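Local coordinates for protein L-Ala-D/L-Glu Epimerase (Escherichia coli, PDB 1JPD) that belongs to the mandelate racemase / muconate lactonizing enzyme family of the enolase superfamily, combining an N-terminal domain with a TIM-barrel-like C-terminal domain, at residues M203-L208 and C226-C231; L150-L155 and I177-E182. One frame throughout, in Å; residues are numbered along the deposited sequence.

Overall arrangement
Both contacts belong to the barrel of the enolase C-terminal domain and lie on the same side of the chain's centre, their own centres about 10 Å apart. Interaction 2 comes first along the chain, pairing strands 150-154 and 175-179; interaction 1 then pairs strands 203-205 and 225-227. These four are consecutive parallel neighbours in one sheet, and the join between the two contacts falls where 175-179 runs beside 203-205, with Glu205 N probably hydrogen-bonded to Val178 O and Leu204 packed on Val178. Together they make a continuous arc of barrel wall whose C-terminal strand ends and following loops gather polar side chains, the end where enolase-superfamily barrels place their active sites.

Interaction 1: M203-L208 and C226-C231; sequences MLEQPL and CADESC
Glu205 pairs with Cys226 in a parallel bridge between strands 203-205 and 225-227, their CA atoms 4.5 Å apart. Two backbone hydrogen bonds set the register, Cys226 N to Leu204 O and Gln206 N to Cys226 O; the first chain leaves the strand at Gln206 and the second after Ala227. On the face that carries Glu205 and Cys226, the bent Met203 chain brings Met203 SD to 3.7 Å from Cys226 CB.

Past the strand end, Gln206 does most of the work. With CG anti to the backbone N (chi1 -172°) and the chain folded at chi2, its amide reaches the type I turn from Asp228 to Cys231. Gln206 OE1 accepts from Asp228 N at 2.9 Å, in the carbonyl plane. Ser230 N, 3.1 Å from Gln206 OE1, bonds from above that plane. Gln206 NE2 gives one hydrogen to Ser230 OG at 2.9 Å, in the amide plane. Gln206 NE2 gives the other to Leu208 O at 2.7 Å. Glu229 OE1 lies against Gln206 CG at 3.5 Å.

The carboxylates of Glu205 and Asp228 come close without bonding, Glu205 OE2 3.5 Å from Asp228 OD2. Asn248 bonds to Glu205 OE2 and Lys253 salt-bridges Asp228 OD1, consistent with a barrel end where superfamily members gather acidic groups. Of the four amide bonds, three join the segments; the fourth, to Leu208 O, steadies the buried amide from its own side.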
# COMPACT_ATOMS: atom_id res chain seq x y z
N MET A 203 3.36 -10.76 12.10
CA MET A 203 4.39 -10.04 11.36
C MET A 203 4.74 -8.67 11.95
O MET A 203 3.90 -8.00 12.53
CB MET A 203 3.93 -9.89 9.91
CG MET A 203 4.82 -9.05 9.02
SD MET A 203 4.47 -7.27 9.20
CE MET A 203 3.05 -7.08 8.07
N LEU A 204 6.01 -8.29 11.82
CA LEU A 204 6.53 -7.01 12.30
C LEU A 204 6.96 -6.21 11.06
O LEU A 204 7.76 -6.68 10.25
CB LEU A 204 7.73 -7.22 13.21
CG LEU A 204 8.52 -5.96 13.56
CD1 LEU A 204 7.65 -4.99 14.37
CD2 LEU A 204 9.76 -6.36 14.35
N GLU A 205 6.45 -4.99 10.94
CA GLU A 205 6.74 -4.16 9.77
C GLU A 205 7.73 -3.00 9.97
O GLU A 205 7.57 -2.18 10.87
CB GLU A 205 5.41 -3.63 9.21
CG GLU A 205 5.50 -2.74 8.01
CD GLU A 205 4.14 -2.50 7.37
OE1 GLU A 205 3.12 -2.53 8.10
OE2 GLU A 205 4.09 -2.27 6.14
N GLN A 206 8.76 -2.97 9.13
CA GLN A 206 9.79 -1.93 9.12
C GLN A 206 10.12 -1.30 10.47
O GLN A 206 9.87 -0.12 10.70
CB GLN A 206 9.37 -0.81 8.16
CG GLN A 206 10.43 0.26 7.89
CD GLN A 206 11.37 -0.10 6.74
OE1 GLN A 206 10.97 -0.74 5.76
NE2 GLN A 206 12.62 0.33 6.86
N PRO A 207 10.72 -2.08 11.38
CA PRO A 207 11.08 -1.56 12.70
C PRO A 207 12.22 -0.55 12.67
O PRO A 207 12.30 0.34 13.52
CB PRO A 207 11.46 -2.82 13.47
CG PRO A 207 12.08 -3.65 12.41
CD PRO A 207 11.09 -3.50 11.27
N LEU A 208 13.11 -0.68 11.69
CA LEU A 208 14.25 0.24 11.59
C LEU A 208 14.18 1.17 10.38
O LEU A 208 13.51 0.87 9.39
CB LEU A 208 15.57 -0.54 11.55
CG LEU A 208 15.86 -1.52 12.70
CD1 LEU A 208 17.22 -2.15 12.49
CD2 LEU A 208 15.81 -0.79 14.03
N CYS A 226 8.61 -7.45 7.84
CA CYS A 226 8.29 -6.85 6.53
C CYS A 226 8.93 -5.51 6.18
O CYS A 226 9.04 -4.61 7.01
CB CYS A 226 6.77 -6.70 6.39
SG CYS A 226 6.21 -6.32 4.71
N ALA A 227 9.33 -5.39 4.92
CA ALA A 227 9.93 -4.17 4.42
C ALA A 227 8.83 -3.27 3.87
O ALA A 227 7.95 -3.74 3.14
CB ALA A 227 10.94 -4.49 3.31
N ASP A 228 8.88 -1.99 4.23
CA ASP A 228 7.90 -1.02 3.77
C ASP A 228 8.65 0.10 3.07
O ASP A 228 8.73 0.13 1.84
CB ASP A 228 7.10 -0.46 4.95
CG ASP A 228 5.94 0.42 4.51
OD1 ASP A 228 5.73 0.58 3.28
OD2 ASP A 228 5.23 0.94 5.40
N GLU A 229 9.20 1.03 3.84
CA GLU A 229 9.96 2.13 3.24
C GLU A 229 11.18 1.58 2.51
O GLU A 229 11.63 2.17 1.55
CB GLU A 229 10.39 3.16 4.30
CG GLU A 229 9.26 4.08 4.79
CD GLU A 229 8.34 3.42 5.81
OE1 GLU A 229 8.32 2.16 5.89
OE2 GLU A 229 7.63 4.15 6.54
N SER A 230 11.69 0.44 2.95
CA SER A 230 12.87 -0.15 2.31
C SER A 230 12.58 -0.87 1.00
O SER A 230 13.50 -1.26 0.30
CB SER A 230 13.56 -1.14 3.26
OG SER A 230 13.99 -0.49 4.44
N CYS A 231 11.30 -1.04 0.68
CA CYS A 231 10.93 -1.71 -0.56
C CYS A 231 10.16 -0.85 -1.56
O CYS A 231 9.02 -0.47 -1.29
CB CYS A 231 10.09 -2.94 -0.25
SG CYS A 231 9.36 -3.66 -1.73

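Interaction 2: L150-L155 and I177-E182; sequences LLKVKL and IVDANE
Ile177 fits into the notch between Leu150 and Lys152, on a strand pair held by four backbone hydrogen bonds. Strands 150-154 and 175-179 run parallel, the axes of their paired segments 4.6 Å apart and inclined by 31°. Ile177 N bonds to Leu151 O, Val153 N to Ile177 O, Asp179 N to Val153 O and Leu155 N to Asp179 O, the last arriving from above the carbonyl plane.

On the face carrying Lys152, Ile177, Lys154 and Asp179, the two branches of Ile177 divide the notch. CG1 stands between the backbone N and carbonyl carbon (chi1 60°), which sets it and CD1 against the Lys152 stem, Ile177 CG1 3.9 Å from Lys152 CB. Ile177 CG2 meets Leu150 CD1, also at 3.9 Å, the two side chains crossing at about a right angle. Farther along, Lys152 CG comes within 4.2 Å of Asp179 CB. Lys154 lies beside Asp179, pointing the same way, with Lys154 CE 4.1 Å from Asp179 OD2. The ammonium of Lys152 goes on to a salt bridge with Asp300. Asp179 OD1 takes a bond from Asn181 N, closing an Asx turn as the chain leaves the strand.

The other face is apolar. Val178 presents CG1 to Leu155 CD1 at 3.8 Å and CG2 to Val153 CB at 4.1 Å, so its two methyls reach one to each of those residues. Helix 160-170 lies over this surface: Met164 touches Leu155 and Val178, and Ile167 touches Val153.

Strand, covering helix and adjacent parallel strand form a classic beta-alpha-beta crossover, the repeating unit of a TIM barrel, with aliphatic residues beneath the helix and lysines and acid on the barrel's inner side.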
# COMPACT_ATOMS: atom_id res chain seq x y z
N LEU A 150 -8.08 -8.93 11.32
CA LEU A 150 -6.67 -8.55 11.21
C LEU A 150 -6.50 -7.15 11.77
O LEU A 150 -7.09 -6.20 11.27
CB LEU A 150 -6.23 -8.58 9.75
CG LEU A 150 -4.80 -8.13 9.44
CD1 LEU A 150 -3.81 -9.00 10.19
CD2 LEU A 150 -4.55 -8.22 7.95
N LEU A 151 -5.70 -7.02 12.83
CA LEU A 151 -5.44 -5.73 13.46
C LEU A 151 -4.00 -5.31 13.22
O LEU A 151 -3.08 -6.11 13.40
CB LEU A 151 -5.68 -5.81 14.97
CG LEU A 151 -7.07 -6.20 15.48
CD1 LEU A 151 -7.07 -6.22 17.00
CD2 LEU A 151 -8.09 -5.20 14.95
N LYS A 152 -3.80 -4.06 12.80
CA LYS A 152 -2.45 -3.55 12.59
C LYS A 152 -2.16 -2.65 13.78
O LYS A 152 -2.72 -1.56 13.88
CB LYS A 152 -2.35 -2.75 11.29
CG LYS A 152 -0.94 -2.24 11.01
CD LYS A 152 -0.83 -1.55 9.66
CE LYS A 152 -1.63 -0.26 9.60
NZ LYS A 152 -1.59 0.35 8.25
N VAL A 153 -1.30 -3.12 14.68
CA VAL A 153 -0.97 -2.33 15.86
C VAL A 153 0.17 -1.38 15.57
O VAL A 153 1.26 -1.81 15.18
CB VAL A 153 -0.57 -3.24 17.04
CG1 VAL A 153 -0.21 -2.39 18.24
CG2 VAL A 153 -1.71 -4.18 17.39
N LYS A 154 -0.09 -0.09 15.73
CA LYS A 154 0.93 0.93 15.50
C LYS A 154 1.73 1.10 16.79
O LYS A 154 1.16 1.26 17.87
CB LYS A 154 0.28 2.27 15.13
CG LYS A 154 -0.22 2.37 13.70
CD LYS A 154 0.68 3.28 12.86
CE LYS A 154 0.13 3.46 11.44
NZ LYS A 154 -1.21 4.14 11.41
N LEU A 155 3.05 1.05 16.70
CA LEU A 155 3.87 1.22 17.90
C LEU A 155 5.05 2.15 17.66
O LEU A 155 5.58 2.24 16.55
CB LEU A 155 4.42 -0.13 18.39
CG LEU A 155 3.48 -1.22 18.91
CD1 LEU A 155 4.30 -2.46 19.27
CD2 LEU A 155 2.72 -0.71 20.11
N ILE A 177 -0.58 -7.74 13.47
CA ILE A 177 0.64 -7.36 12.77
C ILE A 177 1.04 -6.02 13.38
O ILE A 177 0.18 -5.24 13.78
CB ILE A 177 0.44 -7.26 11.24
CG1 ILE A 177 -0.61 -6.22 10.88
CG2 ILE A 177 0.04 -8.62 10.68
CD1 ILE A 177 -0.80 -6.07 9.37
N VAL A 178 2.34 -5.78 13.49
CA VAL A 178 2.84 -4.55 14.10
C VAL A 178 3.61 -3.65 13.14
O VAL A 178 4.52 -4.10 12.45
CB VAL A 178 3.78 -4.86 15.30
CG1 VAL A 178 4.62 -3.64 15.65
CG2 VAL A 178 2.96 -5.29 16.50
N ASP A 179 3.23 -2.38 13.11
CA ASP A 179 3.90 -1.40 12.26
C ASP A 179 4.70 -0.50 13.20
O ASP A 179 4.15 0.41 13.82
CB ASP A 179 2.89 -0.56 11.48
CG ASP A 179 3.55 0.29 10.39
OD1 ASP A 179 4.79 0.24 10.28
OD2 ASP A 179 2.83 1.00 9.65
N ALA A 180 5.99 -0.78 13.34
CA ALA A 180 6.84 0.02 14.21
C ALA A 180 7.25 1.30 13.49
O ALA A 180 7.90 2.18 14.06
CB ALA A 180 8.07 -0.78 14.63
N ASN A 181 6.87 1.37 12.21
CA ASN A 181 7.12 2.55 11.38
C ASN A 181 8.48 3.26 11.56
O ASN A 181 8.53 4.46 11.83
CB ASN A 181 5.97 3.54 11.63
CG ASN A 181 5.89 4.63 10.58
OD1 ASN A 181 5.62 5.79 10.90
ND2 ASN A 181 6.10 4.26 9.30
N GLU A 182 9.58 2.52 11.42
CA GLU A 182 10.93 3.07 11.55
C GLU A 182 11.29 3.73 12.89
O GLU A 182 12.28 4.46 12.97
CB GLU A 182 11.18 4.09 10.42
CG GLU A 182 11.11 3.52 9.03
CD GLU A 182 11.50 4.52 7.95
OE1 GLU A 182 10.75 5.50 7.74
OE2 GLU A 182 12.55 4.32 7.31